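Local coordinates for oxysterol-binding protein homolog 3 (Saccharomyces cerevisiae, PDB 4IC4), which carries lipids between membranes without vesicles, in phosphoinositide-coupled transport, its OSBP-related domain binding sterols and phospholipids, at residues Ile69-Leu74 with Phe120-Ala125; Ile75-Glu80 with Thr299-Asn304; Ile140-Ser145 with Lys362-Val367; Asn306-Ile311 with Ser321-Asp326. One frame throughout, in Å; residues are numbered along the deposited sequence.

Contact 1 (Ile69-Leu74 with Phe120-Ala125); sequences ISILQL and FNPLLA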
loop_
_atom_site.group_PDB
_atom_site.type_symbol
_atom_site.label_atom_id
_atom_site.label_comp_id
_atom_site.label_asym_id
_atom_site.label_seq_id
_atom_site.Cartn_x
_atom_site.Cartn_y
_atom_site.Cartn_z
ATOM N N ILE A 69 7.075 -4.289 8.289
ATOM C CA ILE A 69 6.914 -4.393 6.834
ATOM C C ILE A 69 7.516 -3.137 6.211
ATOM O O ILE A 69 7.726 -2.135 6.900
ATOM C CB ILE A 69 5.426 -4.506 6.359
ATOM C CG1 ILE A 69 4.624 -3.282 6.800
ATOM C CG2 ILE A 69 4.810 -5.813 6.841
ATOM C CD1 ILE A 69 3.271 -3.192 6.113
ATOM N N SER A 70 7.822 -3.197 4.917
ATOM C CA SER A 70 8.383 -2.043 4.214
ATOM C C SER A 70 7.249 -1.273 3.544
ATOM O O SER A 70 6.121 -1.763 3.466
ATOM C CB SER A 70 9.384 -2.491 3.146
ATOM O OG SER A 70 8.711 -3.063 2.035
ATOM N N ILE A 71 7.542 -0.075 3.048
ATOM C CA ILE A 71 6.497 0.708 2.391
ATOM C C ILE A 71 5.994 -0.014 1.140
ATOM O O ILE A 71 4.823 0.100 0.782
ATOM C CB ILE A 71 6.995 2.116 2.007
ATOM C CG1 ILE A 71 7.364 2.891 3.275
ATOM C CG2 ILE A 71 5.904 2.865 1.230
ATOM C CD1 ILE A 71 7.876 4.293 3.011
ATOM N N LEU A 72 6.870 -0.760 0.472
ATOM C CA LEU A 72 6.444 -1.500 -0.713
ATOM C C LEU A 72 5.372 -2.506 -0.306
ATOM O O LEU A 72 4.391 -2.709 -1.024
ATOM C CB LEU A 72 7.626 -2.238 -1.346
ATOM C CG LEU A 72 8.745 -1.371 -1.930
ATOM C CD1 LEU A 72 9.900 -2.267 -2.378
ATOM C CD2 LEU A 72 8.214 -0.555 -3.097
ATOM N N GLN A 73 5.562 -3.135 0.851
ATOM C CA GLN A 73 4.592 -4.102 1.345
ATOM C C GLN A 73 3.291 -3.397 1.757
ATOM O O GLN A 73 2.196 -3.891 1.481
ATOM C CB GLN A 73 5.206 -4.901 2.506
ATOM C CG GLN A 73 6.338 -5.812 2.018
ATOM C CD GLN A 73 7.125 -6.473 3.131
ATOM O OE1 GLN A 73 7.612 -5.810 4.048
ATOM N NE2 GLN A 73 7.272 -7.793 3.044
ATOM N N LEU A 74 3.408 -2.233 2.394
ATOM C CA LEU A 74 2.226 -1.476 2.801
ATOM C C LEU A 74 1.357 -1.123 1.596
ATOM O O LEU A 74 0.147 -1.350 1.601
ATOM C CB LEU A 74 2.627 -0.175 3.502
ATOM C CG LEU A 74 1.455 0.797 3.697
ATOM C CD1 LEU A 74 0.480 0.219 4.704
ATOM C CD2 LEU A 74 1.965 2.152 4.169
ATOM N N PHE A 120 8.899 0.361 7.358
ATOM C CA PHE A 120 10.304 0.685 7.135
ATOM C C PHE A 120 10.427 1.353 5.771
ATOM O O PHE A 120 9.725 0.978 4.823
ATOM C CB PHE A 120 11.154 -0.582 7.080
ATOM C CG PHE A 120 11.474 -1.177 8.418
ATOM C CD1 PHE A 120 12.781 -1.159 8.898
ATOM C CD2 PHE A 120 10.494 -1.813 9.168
ATOM C CE1 PHE A 120 13.107 -1.771 10.104
ATOM C CE2 PHE A 120 10.809 -2.429 10.375
ATOM C CZ PHE A 120 12.122 -2.410 10.842
ATOM N N ASN A 121 11.314 2.336 5.663
ATOM C CA ASN A 121 11.548 2.992 4.382
ATOM C C ASN A 121 12.359 2.016 3.532
ATOM O O ASN A 121 13.417 1.550 3.947
ATOM C CB ASN A 121 12.360 4.276 4.563
ATOM C CG ASN A 121 11.599 5.344 5.309
ATOM O OD1 ASN A 121 10.499 5.723 4.918
ATOM N ND2 ASN A 121 12.187 5.844 6.391
ATOM N N PRO A 122 11.867 1.680 2.335
ATOM C CA PRO A 122 12.637 0.750 1.507
ATOM C C PRO A 122 13.937 1.402 1.051
ATOM O O PRO A 122 14.074 2.624 1.063
ATOM C CB PRO A 122 11.708 0.483 0.324
ATOM C CG PRO A 122 10.340 0.770 0.869
ATOM C CD PRO A 122 10.567 1.990 1.719
ATOM N N LEU A 123 14.893 0.576 0.655
ATOM C CA LEU A 123 16.154 1.083 0.149
ATOM C C LEU A 123 15.962 1.299 -1.349
ATOM O O LEU A 123 15.095 0.679 -1.962
ATOM C CB LEU A 123 17.263 0.051 0.358
ATOM C CG LEU A 123 17.511 -0.363 1.807
ATOM C CD1 LEU A 123 18.519 -1.503 1.842
ATOM C CD2 LEU A 123 18.011 0.837 2.607
ATOM N N LEU A 124 16.739 2.197 -1.939
ATOM C CA LEU A 124 16.643 2.388 -3.373
ATOM C C LEU A 124 16.969 1.026 -4.004
ATOM O O LEU A 124 17.933 0.365 -3.611
ATOM C CB LEU A 124 17.650 3.440 -3.839
ATOM C CG LEU A 124 17.748 3.673 -5.347
ATOM C CD1 LEU A 124 16.422 4.168 -5.903
ATOM C CD2 LEU A 124 18.840 4.699 -5.604
ATOM N N ALA A 125 16.149 0.610 -4.963
ATOM C CA ALA A 125 16.320 -0.657 -5.674
ATOM C C ALA A 125 15.790 -1.862 -4.906
ATOM O O ALA A 125 15.892 -2.995 -5.375
ATOM C CB ALA A 125 17.786 -0.868 -6.060
#
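Pro122 lies against the start of helix 71-76, its CG and CD packed on Ile71 and Leu72. Its CD is 3.6 Å from Ile71 CB, and the two side chains cross at about a right angle; on the next residue, Leu72 CG comes within 3.9 Å of Pro122 CG. Ile71 has CG1 beside its backbone N (chi1 -63°) and an extended chain beyond, which sends CD1 alongside Asn121, 3.5 Å from its OD1. These two side chains run side by side in the same direction.

Just before the helix the backbones pair briefly as parallel strands at Ser70 and Phe120. Phe120 N donates to Ile69 O at 2.8 Å, and Ile71 N returns a weak bond to Phe120 O. The same Ile69 O sits at the edge of the Phe120 ring, near its plane.

Ser70 then caps the helix. With OG between the backbone N and the carbonyl carbon (chi1 73°), the hydroxyl takes a weak bond from Gln73 N, while Gln73 OE1 accepts from Ser70 N at 2.8 Å on a lone pair. This reciprocal pair is a capping box. Ser70 OG is also hydrogen-bonded to Ser321 OG.

Strand 150-157 backs the apolar side: Phe151 touches Ile71, Leu72 and Pro122, and Phe153 reaches Leu72. Helix 325-331 packs on Ser70 and Phe120 through Ile327. Asn121 lies close to Lys118 and Glu346, both residues of the phosphatidylinositol 4-phosphate site, so the contact ties helix 71-76 to the loop beside that site.

Contact 2 (Ile75-Glu80 with Thr299-Asn304); sequences ISETFE and TKFTAN
Phe301 and Glu80 make the apolar half of this contact. Glu80 CA stands over the middle of the Phe301 ring, 3.9 Å from its centroid and 8° off the normal, a CH-pi contact. From there the acidic chain runs out extended, CG anti to the backbone N (chi1 178°), sliding back along the aromatic side chain so that CG lies 3.8 Å from Phe301 CB. Its carboxylate plane ends up only 5° from the ring plane. Ser76 O meets the ring at its edge, and Glu77 CA adds a contact at Phe301 CE2.

The direct hydrogen bond joins Thr302 to Glu77: OG1 donates to OE1 at 2.7 Å, meeting it from above the carboxylate plane. Thr302 OG1 in turn accepts from Thr299 N at 3.1 Å, linking the acid to the N-cap residue of helix 300-305.

Two waters complete the polar side. Water 1 donates to Glu77 OE1 and Glu80 OE1 and is hydrogen-bonded to Thr299 OG1; water 2 accepts from Phe301 N and lies 2.9 Å from Glu80 OE2. Beyond the contact, Glu77 OE2 forms a salt bridge with Arg114.

An alanine in place of Glu77 would probably leave Arg114 without this ionic mate, Thr302 OG1 without its acceptor, and water 1 with one anchor fewer.

Two acids thus gather at the first turn of helix 300-305, where the helix dipole probably favours negative charge. Arg114 is likely to offset the charge of buried Glu77; water 2 relays Glu80 to Phe301 N, and water 1 joins the two carboxylates to each other and to Thr299 OG1.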
loop_
_atom_site.group_PDB
_atom_site.type_symbol
_atom_site.label_atom_id
_atom_site.label_comp_id
_atom_site.label_asym_id
_atom_site.label_seq_id
_atom_site.Cartn_x
_atom_site.Cartn_y
_atom_site.Cartn_z
ATOM N N ILE A 75 1.970 -0.562 0.561
ATOM C CA ILE A 75 1.199 -0.182 -0.612
ATOM C C ILE A 75 0.603 -1.403 -1.323
ATOM O O ILE A 75 -0.440 -1.300 -1.974
ATOM C CB ILE A 75 2.054 0.670 -1.563
ATOM C CG1 ILE A 75 2.448 1.964 -0.838
ATOM C CG2 ILE A 75 1.273 0.988 -2.835
ATOM C CD1 ILE A 75 3.360 2.873 -1.638
ATOM N N SER A 76 1.242 -2.560 -1.180
ATOM C CA SER A 76 0.717 -3.783 -1.786
ATOM C C SER A 76 -0.619 -4.173 -1.162
ATOM O O SER A 76 -1.372 -4.953 -1.743
ATOM C CB SER A 76 1.703 -4.942 -1.620
ATOM O OG SER A 76 2.871 -4.716 -2.384
ATOM N N GLU A 77 -0.909 -3.639 0.024
ATOM C CA GLU A 77 -2.175 -3.938 0.686
ATOM C C GLU A 77 -3.325 -3.304 -0.086
ATOM O O GLU A 77 -4.497 -3.598 0.166
ATOM C CB GLU A 77 -2.151 -3.451 2.139
ATOM C CG GLU A 77 -1.153 -4.223 2.992
ATOM C CD GLU A 77 -1.130 -3.786 4.442
ATOM O OE1 GLU A 77 -2.109 -4.053 5.175
ATOM O OE2 GLU A 77 -0.125 -3.169 4.846
ATOM N N THR A 78 -2.981 -2.434 -1.030
ATOM C CA THR A 78 -3.976 -1.807 -1.889
ATOM C C THR A 78 -4.714 -2.929 -2.626
ATOM O O THR A 78 -5.857 -2.759 -3.055
ATOM C CB THR A 78 -3.299 -0.882 -2.934
ATOM O OG1 THR A 78 -2.779 0.279 -2.274
ATOM C CG2 THR A 78 -4.291 -0.447 -4.010
ATOM N N PHE A 79 -4.060 -4.082 -2.748
ATOM C CA PHE A 79 -4.627 -5.227 -3.458
ATOM C C PHE A 79 -5.221 -6.343 -2.596
ATOM O O PHE A 79 -5.519 -7.428 -3.095
ATOM C CB PHE A 79 -3.567 -5.791 -4.411
ATOM C CG PHE A 79 -3.204 -4.846 -5.516
ATOM C CD1 PHE A 79 -3.998 -4.756 -6.658
ATOM C CD2 PHE A 79 -2.112 -3.995 -5.391
ATOM C CE1 PHE A 79 -3.711 -3.831 -7.655
ATOM C CE2 PHE A 79 -1.815 -3.063 -6.385
ATOM C CZ PHE A 79 -2.619 -2.982 -7.520
ATOM N N GLU A 80 -5.414 -6.071 -1.309
ATOM C CA GLU A 80 -5.996 -7.066 -0.415
ATOM C C GLU A 80 -7.335 -7.575 -0.953
ATOM O O GLU A 80 -7.646 -8.759 -0.832
ATOM C CB GLU A 80 -6.213 -6.477 0.987
ATOM C CG GLU A 80 -6.862 -7.458 1.961
ATOM C CD GLU A 80 -7.153 -6.861 3.331
ATOM O OE1 GLU A 80 -6.793 -5.689 3.588
ATOM O OE2 GLU A 80 -7.750 -7.581 4.158
ATOM N N THR A 299 -3.882 -6.929 9.472
ATOM C CA THR A 299 -4.929 -7.785 8.927
ATOM C C THR A 299 -4.190 -9.097 8.664
ATOM O O THR A 299 -2.957 -9.151 8.755
ATOM C CB THR A 299 -5.489 -7.295 7.563
ATOM O OG1 THR A 299 -4.511 -7.495 6.531
ATOM C CG2 THR A 299 -5.871 -5.826 7.631
ATOM N N LYS A 300 -4.921 -10.158 8.355
ATOM C CA LYS A 300 -4.259 -11.415 8.051
ATOM C C LYS A 300 -3.398 -11.209 6.809
ATOM O O LYS A 300 -2.304 -11.756 6.709
ATOM C CB LYS A 300 -5.281 -12.528 7.820
ATOM C CG LYS A 300 -5.898 -13.027 9.109
ATOM C CD LYS A 300 -6.882 -14.155 8.869
ATOM C CE LYS A 300 -7.456 -14.653 10.186
ATOM N NZ LYS A 300 -8.438 -15.751 9.977
ATOM N N PHE A 301 -3.889 -10.398 5.875
ATOM C CA PHE A 301 -3.151 -10.123 4.644
ATOM C C PHE A 301 -1.829 -9.425 4.988
ATOM O O PHE A 301 -0.779 -9.765 4.442
ATOM C CB PHE A 301 -3.991 -9.238 3.712
ATOM C CG PHE A 301 -3.427 -9.100 2.318
ATOM C CD1 PHE A 301 -3.592 -10.114 1.378
ATOM C CD2 PHE A 301 -2.748 -7.946 1.939
ATOM C CE1 PHE A 301 -3.096 -9.981 0.081
ATOM C CE2 PHE A 301 -2.248 -7.804 0.636
ATOM C CZ PHE A 301 -2.425 -8.822 -0.289
ATOM N N THR A 302 -1.879 -8.456 5.900
ATOM C CA THR A 302 -0.663 -7.747 6.293
ATOM C C THR A 302 0.344 -8.724 6.891
ATOM O O THR A 302 1.532 -8.684 6.577
ATOM C CB THR A 302 -0.936 -6.678 7.369
ATOM O OG1 THR A 302 -2.136 -5.965 7.053
ATOM C CG2 THR A 302 0.235 -5.696 7.443
ATOM N N ALA A 303 -0.144 -9.595 7.769
ATOM C CA ALA A 303 0.703 -10.574 8.434
ATOM C C ALA A 303 1.366 -11.546 7.471
ATOM O O ALA A 303 2.410 -12.125 7.781
ATOM C CB ALA A 303 -0.115 -11.339 9.471
ATOM N N ASN A 304 0.763 -11.719 6.299
ATOM C CA ASN A 304 1.292 -12.635 5.300
ATOM C C ASN A 304 2.277 -12.016 4.320
ATOM O O ASN A 304 2.969 -12.733 3.601
ATOM C CB ASN A 304 0.136 -13.277 4.528
ATOM C CG ASN A 304 -0.625 -14.280 5.367
ATOM O OD1 ASN A 304 -0.052 -14.905 6.260
ATOM N ND2 ASN A 304 -1.910 -14.456 5.078
HETATM O O HOH W 1 -4.062 -5.803 4.402
HETATM O O HOH W 2 -6.799 -9.911 5.596
#

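Contact 3 (Ile140-Ser145 with Lys362-Val367); sequences ISEKVS and KYFEKV
Glu142 reaches out from its strand and grips two successive backbone amides, those of Lys362 and Tyr363. Its OE1 accepts from Tyr363 N at 2.9 Å through the syn lone pair; OE2 accepts from Lys362 N at 2.8 Å, also on the syn side but 24° out of the carboxylate plane. CG lies anti to the backbone N (chi1 180°) and the chain stays extended, which carries the carboxylate across to these amides. Lys362 NZ is directed elsewhere, bonding to Glu360 O.

Beside the carboxylate, the Phe364 ring turns its edge to Glu142 OE1, 3.5 Å from CD2, and to Ile140 O, 3.6 Å from CZ. Ile140 CG2 and Val144 CG1 pack against the same side chain, the latter at Phe364 CB. Ser141 points away from the contact and bonds through OG to Phe128 O. Tyr363 stacks edge-to-face on Tyr381.

An alanine at Glu142 would probably leave the amides of Lys362 and Tyr363 without their acceptor and the turn into strand 364-368 less firmly held.

Two main-chain N-H donors on the syn sides probably stabilise the buried negative charge, and they fasten the 362-364 backbone to strand 137-145 with no lysine ammonium bonded across the contact.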
loop_
_atom_site.group_PDB
_atom_site.type_symbol
_atom_site.label_atom_id
_atom_site.label_comp_id
_atom_site.label_asym_id
_atom_site.label_seq_id
_atom_site.Cartn_x
_atom_site.Cartn_y
_atom_site.Cartn_z
ATOM N N ILE A 140 4.620 -6.947 -8.706
ATOM C CA ILE A 140 6.036 -6.674 -8.521
ATOM C C ILE A 140 6.142 -5.172 -8.250
ATOM O O ILE A 140 5.408 -4.372 -8.831
ATOM C CB ILE A 140 6.904 -7.063 -9.749
ATOM C CG1 ILE A 140 8.371 -6.728 -9.460
ATOM C CG2 ILE A 140 6.445 -6.324 -10.994
ATOM C CD1 ILE A 140 8.946 -7.434 -8.244
ATOM N N SER A 141 7.026 -4.799 -7.333
ATOM C CA SER A 141 7.223 -3.401 -6.992
ATOM C C SER A 141 8.703 -3.137 -6.747
ATOM O O SER A 141 9.463 -4.052 -6.417
ATOM C CB SER A 141 6.405 -3.031 -5.750
ATOM O OG SER A 141 6.806 -3.764 -4.604
ATOM N N GLU A 142 9.103 -1.883 -6.905
ATOM C CA GLU A 142 10.494 -1.499 -6.724
ATOM C C GLU A 142 10.591 -0.029 -6.332
ATOM O O GLU A 142 9.801 0.795 -6.793
ATOM C CB GLU A 142 11.251 -1.747 -8.040
ATOM C CG GLU A 142 12.731 -1.395 -8.026
ATOM C CD GLU A 142 13.477 -1.890 -9.268
ATOM O OE1 GLU A 142 12.876 -1.941 -10.362
ATOM O OE2 GLU A 142 14.678 -2.217 -9.150
ATOM N N LYS A 143 11.531 0.301 -5.452
ATOM C CA LYS A 143 11.728 1.703 -5.104
ATOM C C LYS A 143 12.634 2.208 -6.223
ATOM O O LYS A 143 13.785 1.777 -6.334
ATOM C CB LYS A 143 12.423 1.861 -3.756
ATOM C CG LYS A 143 12.622 3.323 -3.383
ATOM C CD LYS A 143 13.193 3.475 -1.995
ATOM C CE LYS A 143 13.374 4.943 -1.644
ATOM N NZ LYS A 143 13.893 5.108 -0.258
ATOM N N VAL A 144 12.114 3.109 -7.055
ATOM C CA VAL A 144 12.868 3.614 -8.201
ATOM C C VAL A 144 13.594 4.947 -8.015
ATOM O O VAL A 144 14.411 5.336 -8.856
ATOM C CB VAL A 144 11.954 3.703 -9.448
ATOM C CG1 VAL A 144 11.404 2.318 -9.784
ATOM C CG2 VAL A 144 10.804 4.674 -9.195
ATOM N N SER A 145 13.296 5.638 -6.921
ATOM C CA SER A 145 13.945 6.909 -6.599
ATOM C C SER A 145 14.005 7.061 -5.080
ATOM O O SER A 145 13.085 6.639 -4.379
ATOM C CB SER A 145 13.167 8.074 -7.197
ATOM O OG SER A 145 13.768 9.304 -6.829
ATOM N N LYS A 362 15.935 -1.875 -11.604
ATOM C CA LYS A 362 16.056 -2.834 -12.697
ATOM C C LYS A 362 14.806 -3.256 -13.458
ATOM O O LYS A 362 14.901 -3.657 -14.619
ATOM C CB LYS A 362 16.697 -4.117 -12.164
ATOM C CG LYS A 362 17.975 -3.936 -11.362
ATOM C CD LYS A 362 19.122 -3.481 -12.239
ATOM C CE LYS A 362 20.458 -3.646 -11.532
ATOM N NZ LYS A 362 20.584 -2.836 -10.290
ATOM N N TYR A 363 13.642 -3.168 -12.824
ATOM C CA TYR A 363 12.420 -3.673 -13.446
ATOM C C TYR A 363 11.410 -2.671 -13.973
ATOM O O TYR A 363 10.392 -3.053 -14.557
ATOM C CB TYR A 363 11.768 -4.635 -12.448
ATOM C CG TYR A 363 12.807 -5.560 -11.857
ATOM C CD1 TYR A 363 13.516 -6.443 -12.672
ATOM C CD2 TYR A 363 13.170 -5.474 -10.511
ATOM C CE1 TYR A 363 14.564 -7.207 -12.172
ATOM C CE2 TYR A 363 14.219 -6.239 -9.994
ATOM C CZ TYR A 363 14.912 -7.100 -10.834
ATOM O OH TYR A 363 15.964 -7.837 -10.347
ATOM N N PHE A 364 11.700 -1.393 -13.775
ATOM C CA PHE A 364 10.828 -0.322 -14.231
ATOM C C PHE A 364 11.677 0.728 -14.924
ATOM O O PHE A 364 12.842 0.921 -14.573
ATOM C CB PHE A 364 10.110 0.322 -13.041
ATOM C CG PHE A 364 9.125 -0.583 -12.367
ATOM C CD1 PHE A 364 7.785 -0.569 -12.736
ATOM C CD2 PHE A 364 9.539 -1.467 -11.377
ATOM C CE1 PHE A 364 6.872 -1.426 -12.129
ATOM C CE2 PHE A 364 8.630 -2.329 -10.765
ATOM C CZ PHE A 364 7.296 -2.307 -11.143
ATOM N N GLU A 365 11.086 1.400 -15.906
ATOM C CA GLU A 365 11.779 2.450 -16.639
ATOM C C GLU A 365 10.942 3.722 -16.565
ATOM O O GLU A 365 9.714 3.665 -16.548
ATOM C CB GLU A 365 11.990 2.032 -18.097
ATOM C CG GLU A 365 10.709 1.791 -18.874
ATOM C CD GLU A 365 10.978 1.314 -20.289
ATOM O OE1 GLU A 365 10.008 1.145 -21.056
ATOM O OE2 GLU A 365 12.163 1.107 -20.630
ATOM N N LYS A 366 11.613 4.867 -16.515
ATOM C CA LYS A 366 10.923 6.146 -16.431
ATOM C C LYS A 366 10.415 6.555 -17.808
ATOM O O LYS A 366 11.187 6.639 -18.762
ATOM C CB LYS A 366 11.874 7.208 -15.874
ATOM C CG LYS A 366 11.194 8.499 -15.455
ATOM C CD LYS A 366 12.161 9.415 -14.722
ATOM C CE LYS A 366 11.457 10.654 -14.192
ATOM N NZ LYS A 366 12.379 11.516 -13.401
ATOM N N VAL A 367 9.111 6.799 -17.907
ATOM C CA VAL A 367 8.498 7.192 -19.171
ATOM C C VAL A 367 8.211 8.690 -19.210
ATOM O O VAL A 367 8.067 9.277 -20.285
ATOM C CB VAL A 367 7.183 6.419 -19.412
ATOM C CG1 VAL A 367 6.557 6.843 -20.735
ATOM C CG2 VAL A 367 7.460 4.926 -19.420
#

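Contact 4 (Asn306-Ile311 with Ser321-Asp326); sequences NEITEI and SRLRPD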
loop_
_atom_site.group_PDB
_atom_site.type_symbol
_atom_site.label_atom_id
_atom_site.label_comp_id
_atom_site.label_asym_id
_atom_site.label_seq_id
_atom_site.Cartn_x
_atom_site.Cartn_y
_atom_site.Cartn_z
ATOM N N ASN A 306 5.209 -10.441 4.732
ATOM C CA ASN A 306 6.622 -10.723 4.946
ATOM C C ASN A 306 6.972 -12.188 5.142
ATOM O O ASN A 306 8.078 -12.503 5.586
ATOM C CB ASN A 306 7.137 -9.919 6.146
ATOM C CG ASN A 306 8.622 -9.611 6.053
ATOM O OD1 ASN A 306 9.342 -9.636 7.057
ATOM N ND2 ASN A 306 9.085 -9.301 4.848
ATOM N N GLU A 307 6.053 -13.086 4.806
ATOM C CA GLU A 307 6.336 -14.510 4.955
ATOM C C GLU A 307 6.953 -15.112 3.699
ATOM O O GLU A 307 6.571 -14.776 2.574
ATOM C CB GLU A 307 5.060 -15.292 5.293
ATOM C CG GLU A 307 5.304 -16.803 5.391
ATOM C CD GLU A 307 4.064 -17.608 5.744
ATOM O OE1 GLU A 307 2.949 -17.217 5.349
ATOM O OE2 GLU A 307 4.214 -18.655 6.408
ATOM N N ILE A 308 7.924 -15.997 3.904
ATOM C CA ILE A 308 8.566 -16.698 2.805
ATOM C C ILE A 308 7.929 -18.086 2.785
ATOM O O ILE A 308 8.070 -18.852 3.741
ATOM C CB ILE A 308 10.091 -16.838 3.027
ATOM C CG1 ILE A 308 10.752 -15.459 2.987
ATOM C CG2 ILE A 308 10.694 -17.742 1.958
ATOM C CD1 ILE A 308 12.235 -15.485 3.293
ATOM N N THR A 309 7.202 -18.393 1.716
ATOM C CA THR A 309 6.559 -19.694 1.580
ATOM C C THR A 309 7.239 -20.438 0.438
ATOM O O THR A 309 8.225 -19.958 -0.122
ATOM C CB THR A 309 5.060 -19.564 1.229
ATOM O OG1 THR A 309 4.928 -19.026 -0.091
ATOM C CG2 THR A 309 4.344 -18.659 2.228
ATOM N N GLU A 310 6.705 -21.601 0.083
ATOM C CA GLU A 310 7.262 -22.390 -1.011
ATOM C C GLU A 310 7.199 -21.611 -2.327
ATOM O O GLU A 310 7.889 -21.938 -3.289
ATOM C CB GLU A 310 6.487 -23.703 -1.150
ATOM C CG GLU A 310 5.009 -23.504 -1.429
ATOM C CD GLU A 310 4.210 -24.781 -1.305
ATOM O OE1 GLU A 310 4.418 -25.702 -2.125
ATOM O OE2 GLU A 310 3.373 -24.861 -0.380
ATOM N N ILE A 311 6.364 -20.581 -2.374
ATOM C CA ILE A 311 6.250 -19.784 -3.587
ATOM C C ILE A 311 7.515 -18.962 -3.794
ATOM O O ILE A 311 8.036 -18.870 -4.905
ATOM C CB ILE A 311 5.049 -18.816 -3.514
ATOM C CG1 ILE A 311 3.741 -19.607 -3.511
ATOM C CG2 ILE A 311 5.089 -17.844 -4.693
ATOM C CD1 ILE A 311 2.514 -18.745 -3.363
ATOM N N SER A 321 11.965 -7.342 -0.022
ATOM C CA SER A 321 11.764 -6.887 1.355
ATOM C C SER A 321 11.777 -8.042 2.356
ATOM O O SER A 321 12.136 -7.854 3.519
ATOM C CB SER A 321 10.439 -6.135 1.486
ATOM O OG SER A 321 10.434 -4.941 0.723
ATOM N N ARG A 322 11.380 -9.232 1.916
ATOM C CA ARG A 322 11.366 -10.391 2.811
ATOM C C ARG A 322 12.771 -10.793 3.245
ATOM O O ARG A 322 12.929 -11.563 4.192
ATOM C CB ARG A 322 10.718 -11.596 2.134
ATOM C CG ARG A 322 9.260 -11.421 1.753
ATOM C CD ARG A 322 8.743 -12.693 1.112
ATOM N NE ARG A 322 7.369 -12.571 0.633
ATOM C CZ ARG A 322 7.015 -11.963 -0.495
ATOM N NH1 ARG A 322 7.933 -11.409 -1.278
ATOM N NH2 ARG A 322 5.737 -11.925 -0.850
ATOM N N LEU A 323 13.784 -10.281 2.552
ATOM C CA LEU A 323 15.160 -10.626 2.878
ATOM C C LEU A 323 15.860 -9.575 3.736
ATOM O O LEU A 323 17.030 -9.736 4.091
ATOM C CB LEU A 323 15.949 -10.884 1.587
ATOM C CG LEU A 323 15.360 -11.990 0.699
ATOM C CD1 LEU A 323 16.228 -12.185 -0.539
ATOM C CD2 LEU A 323 15.248 -13.289 1.493
ATOM N N ARG A 324 15.155 -8.502 4.081
ATOM C CA ARG A 324 15.758 -7.464 4.914
ATOM C C ARG A 324 15.952 -7.962 6.338
ATOM O O ARG A 324 15.006 -8.408 6.993
ATOM C CB ARG A 324 14.912 -6.189 4.907
ATOM C CG ARG A 324 15.175 -5.351 3.675
ATOM C CD ARG A 324 14.558 -3.977 3.741
ATOM N NE ARG A 324 14.982 -3.190 4.897
ATOM C CZ ARG A 324 14.825 -1.873 4.972
ATOM N NH1 ARG A 324 14.273 -1.219 3.958
ATOM N NH2 ARG A 324 15.184 -1.208 6.061
ATOM N N PRO A 325 17.188 -7.878 6.840
ATOM C CA PRO A 325 17.500 -8.335 8.197
ATOM C C PRO A 325 16.924 -7.515 9.335
ATOM O O PRO A 325 16.598 -8.065 10.391
ATOM C CB PRO A 325 19.027 -8.357 8.210
ATOM C CG PRO A 325 19.383 -7.248 7.293
ATOM C CD PRO A 325 18.406 -7.433 6.144
ATOM N N ASP A 326 16.799 -6.208 9.139
ATOM C CA ASP A 326 16.251 -5.375 10.196
ATOM C C ASP A 326 14.758 -5.638 10.362
ATOM O O ASP A 326 14.267 -5.777 11.485
ATOM C CB ASP A 326 16.539 -3.889 9.931
ATOM C CG ASP A 326 16.138 -3.425 8.534
ATOM O OD1 ASP A 326 15.844 -4.252 7.641
ATOM O OD2 ASP A 326 16.145 -2.193 8.329
#
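Arg322 supplies the polar link between these segments and much of the packing as well. Its NE makes a weak hydrogen bond to Glu307 O, 3.0 Å long and bent to 133° at the hydrogen, with the carbonyl oxygen at the edge of the guanidinium, near its plane. The chain is extended from CG to NE, CG beside the backbone N (chi1 -63°), which lays CD 3.3 Å from Glu307 O. The outer nitrogens bind beyond the contact: NH1 forms a salt bridge with Asp320, and NH2 donates to Glu129 O.

Apolar contact comes from Ile308. Its CG1 lies 3.9 Å from Arg322 CD, against the aliphatic part of the arginine, while CD1 reaches Leu323 CD2 at 4.1 Å, the two side chains crossing near a right angle. Asn306 packs beside Arg322 where the two backbones come closest, with CA atoms 5.2 Å apart.

Charge pairing within 321-326 spans the start of the next helix. Arg324, its N-cap residue, grips Asp326 side-on: NE meets OD1, and NH2 meets OD2 at 2.7 Å, both through syn lone pairs and almost in the guanidinium plane. Arg324 NH1 also bonds to Glu126 and to Asn121 O.

Within 306-311, Thr309 OG1 accepts from Ile311 N, an ST turn. Together these features describe a mostly irregular connection between helices 300-305 and 325-331 of the OSBP-related domain, ending in a short 3-10 turn and bridged by the weak Arg322-Glu307 bond and the Ile308 packing.

Overall arrangement
Contacts 1 and 2 share helix 71-76, the first at its N-terminal end and the second at its C-terminal end, with centres 14 Å apart; they touch where Ile69 packs on Glu77 and Thr302. Contact 4 follows contact 2 along the chain through helices 300-305 and 325-331, and returns to contact 1, 12 Å away, by Ser70-Ser321 and Asn121-Arg324 hydrogen bonds. Contact 3 lies 13 Å from contact 1, joined by Lys143 to Pro122 and Ala125, but 20 to 21 Å from the other two. Contact 1 closes before contact 3 opens, contact 2 alternates with both, and contact 4 falls between the segments of contact 3, joining early, middle and late parts of the lipid-binding domain.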